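PDB 3AJZ: ancestral congerin Con-anc, which is a reconstructed ancestral fish galectin that binds a glycan in its lectin pocket and, like other galectins, probably recognises beta-galactosides. Local coordinates for residues A[77-82]-A[101-106]. Numbering follows the deposited sequence. Where two conformers were deposited one is given.
Sequences NFPFTA and LPDGHK
The carboxylate of Asp103 rests against the ring of Pro79 while being held by two bonds from His105 of its own loop, one of them weak. OD1 of Asp103 accepts the backbone N of His105 at 2.9 Å, a fairly straight bond that closes an Asx turn although the N-H arrives from well above the carboxylate plane. OD2 takes the weak bond from ND1 of His105 in the conformer described. A chi1 of 62°, setting CG between the backbone N and the carbonyl carbon, brings OD1 within bonding distance of that N-H. Thus fixed, Asp103 CG meets Pro79 CG at 3.5 Å, and Pro79 CB also lies against the carboxylate.

Pro79, the centre of an inverse gamma turn, offers a compact apolar ring: its CG also packs on Leu101 CB at 3.9 Å and on CD of Pro102. Deeper in, the Phe80 ring takes Leu101 CD2 at its edge, 4.2 Å from CZ; Leu101 and Phe80 both reach Ile59 of strand 58-65, apolar residues suited to this buried side. At the more exposed end, the Asn77 amide stacks on the His105 imidazole, planes 29° apart, with OD1 over the ring centre and not hydrogen-bonded.

Pro102, its ring restricting phi as the first corner requires, and Asp103 form a type I turn; Gly104 tolerates a positive phi (92°) that would press a CB on the preceding carbonyl oxygen. This type I turn with G1 bulge joins hairpin strands 96-100 and 106-110 of the galectin beta-sandwich.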
loop_
_atom_site.group_PDB
_atom_site.type_symbol
_atom_site.label_atom_id
_atom_site.label_comp_id
_atom_site.label_asym_id
_atom_site.label_seq_id
_atom_site.Cartn_x
_atom_site.Cartn_y
_atom_site.Cartn_z
ATOM N N ASN A 77 -3.148 2.510 26.882
ATOM C CA ASN A 77 -3.904 1.430 26.242
ATOM C C ASN A 77 -3.011 0.801 25.200
ATOM O O ASN A 77 -2.661 1.444 24.221
ATOM C CB ASN A 77 -5.178 1.947 25.574
ATOM C CG ASN A 77 -6.265 2.233 26.565
ATOM O OD1 ASN A 77 -6.721 1.337 27.276
ATOM N ND2 ASN A 77 -6.671 3.487 26.646
ATOM N N PHE A 78 -2.652 -0.457 25.397
ATOM C CA PHE A 78 -1.583 -1.058 24.567
ATOM C C PHE A 78 -1.928 -2.468 24.126
ATOM O O PHE A 78 -1.314 -3.426 24.580
ATOM C CB PHE A 78 -0.256 -1.040 25.319
ATOM C CG PHE A 78 0.929 -1.185 24.403
ATOM C CD1 PHE A 78 1.613 -2.409 24.275
ATOM C CD2 PHE A 78 1.304 -0.121 23.592
ATOM C CE1 PHE A 78 2.707 -2.533 23.389
ATOM C CE2 PHE A 78 2.390 -0.249 22.699
ATOM C CZ PHE A 78 3.071 -1.447 22.594
ATOM N N PRO A 79 -2.947 -2.597 23.253
ATOM C CA PRO A 79 -3.398 -3.931 22.836
ATOM C C PRO A 79 -2.591 -4.528 21.692
ATOM O O PRO A 79 -3.126 -4.786 20.591
ATOM C CB PRO A 79 -4.833 -3.666 22.382
ATOM C CG PRO A 79 -4.763 -2.263 21.776
ATOM C CD PRO A 79 -3.816 -1.529 22.714
ATOM N N PHE A 80 -1.302 -4.744 21.959
ATOM C CA PHE A 80 -0.384 -5.298 20.962
ATOM C C PHE A 80 0.524 -6.318 21.616
ATOM O O PHE A 80 0.819 -6.215 22.808
ATOM C CB PHE A 80 0.486 -4.159 20.352
ATOM C CG PHE A 80 -0.326 -3.063 19.769
ATOM C CD1 PHE A 80 -0.816 -3.186 18.473
ATOM C CD2 PHE A 80 -0.675 -1.925 20.516
ATOM C CE1 PHE A 80 -1.636 -2.206 17.908
ATOM C CE2 PHE A 80 -1.505 -0.941 19.942
ATOM C CZ PHE A 80 -1.970 -1.093 18.646
ATOM N N THR A 81 0.959 -7.303 20.839
ATOM C CA THR A 81 1.874 -8.341 21.329
ATOM C C THR A 81 2.974 -8.582 20.283
ATOM O O THR A 81 2.701 -8.723 19.092
ATOM C CB THR A 81 1.131 -9.663 21.616
ATOM O OG1 THR A 81 0.057 -9.384 22.512
ATOM C CG2 THR A 81 2.056 -10.719 22.275
ATOM N N ALA A 82 4.208 -8.637 20.767
ATOM C CA ALA A 82 5.342 -8.943 19.897
ATOM C C ALA A 82 5.130 -10.295 19.215
ATOM O O ALA A 82 4.705 -11.273 19.869
ATOM C CB ALA A 82 6.659 -8.928 20.693
ATOM N N LEU A 101 -8.103 1.392 17.919
ATOM C CA LEU A 101 -7.217 0.305 18.314
ATOM C C LEU A 101 -8.025 -1.006 18.263
ATOM O O LEU A 101 -9.245 -0.986 18.315
ATOM C CB LEU A 101 -6.629 0.543 19.720
ATOM C CG LEU A 101 -5.896 1.878 19.960
ATOM C CD1 LEU A 101 -5.397 1.929 21.408
ATOM C CD2 LEU A 101 -4.701 2.038 19.007
ATOM N N PRO A 102 -7.333 -2.126 18.101
ATOM C CA PRO A 102 -8.059 -3.375 17.847
ATOM C C PRO A 102 -8.759 -3.937 19.066
ATOM O O PRO A 102 -9.572 -4.855 18.911
ATOM C CB PRO A 102 -6.971 -4.316 17.342
ATOM C CG PRO A 102 -5.703 -3.817 18.034
ATOM C CD PRO A 102 -5.878 -2.294 18.032
ATOM N N ASP A 103 -8.517 -3.357 20.247
ATOM C CA ASP A 103 -9.338 -3.704 21.420
ATOM C C ASP A 103 -10.607 -2.873 21.499
ATOM O O ASP A 103 -11.356 -2.968 22.460
ATOM C CB ASP A 103 -8.546 -3.578 22.737
ATOM C CG ASP A 103 -8.069 -2.177 23.017
ATOM O OD1 ASP A 103 -8.250 -1.300 22.160
ATOM O OD2 ASP A 103 -7.509 -1.966 24.125
ATOM N N GLY A 104 -10.803 -2.008 20.516
ATOM C CA GLY A 104 -11.977 -1.153 20.486
ATOM C C GLY A 104 -11.755 0.208 21.143
ATOM O O GLY A 104 -12.634 1.068 21.085
ATOM N N HIS A 105 -10.603 0.414 21.781
ATOM C CA HIS A 105 -10.308 1.701 22.413
ATOM C C HIS A 105 -9.976 2.709 21.316
ATOM O O HIS A 105 -9.382 2.347 20.301
ATOM C CB HIS A 105 -9.130 1.570 23.397
ATOM C CG HIS A 105 -9.519 1.162 24.791
ATOM N ND1 HIS A 105 -9.470 -0.144 25.234
ATOM C CD2 HIS A 105 -9.905 1.902 25.859
ATOM C CE1 HIS A 105 -9.832 -0.194 26.505
ATOM N NE2 HIS A 105 -10.099 1.035 26.910
ATOM N N LYS A 106 -10.348 3.968 21.535
ATOM C CA LYS A 106 -10.088 5.039 20.582
ATOM C C LYS A 106 -9.156 6.056 21.227
ATOM O O LYS A 106 -9.360 6.495 22.381
ATOM C CB LYS A 106 -11.384 5.748 20.202
ATOM C CG LYS A 106 -12.496 4.823 19.752
ATOM C CD LYS A 106 -13.820 5.580 19.804
ATOM C CE LYS A 106 -15.025 4.710 19.446
ATOM N NZ LYS A 106 -15.130 4.420 17.983
#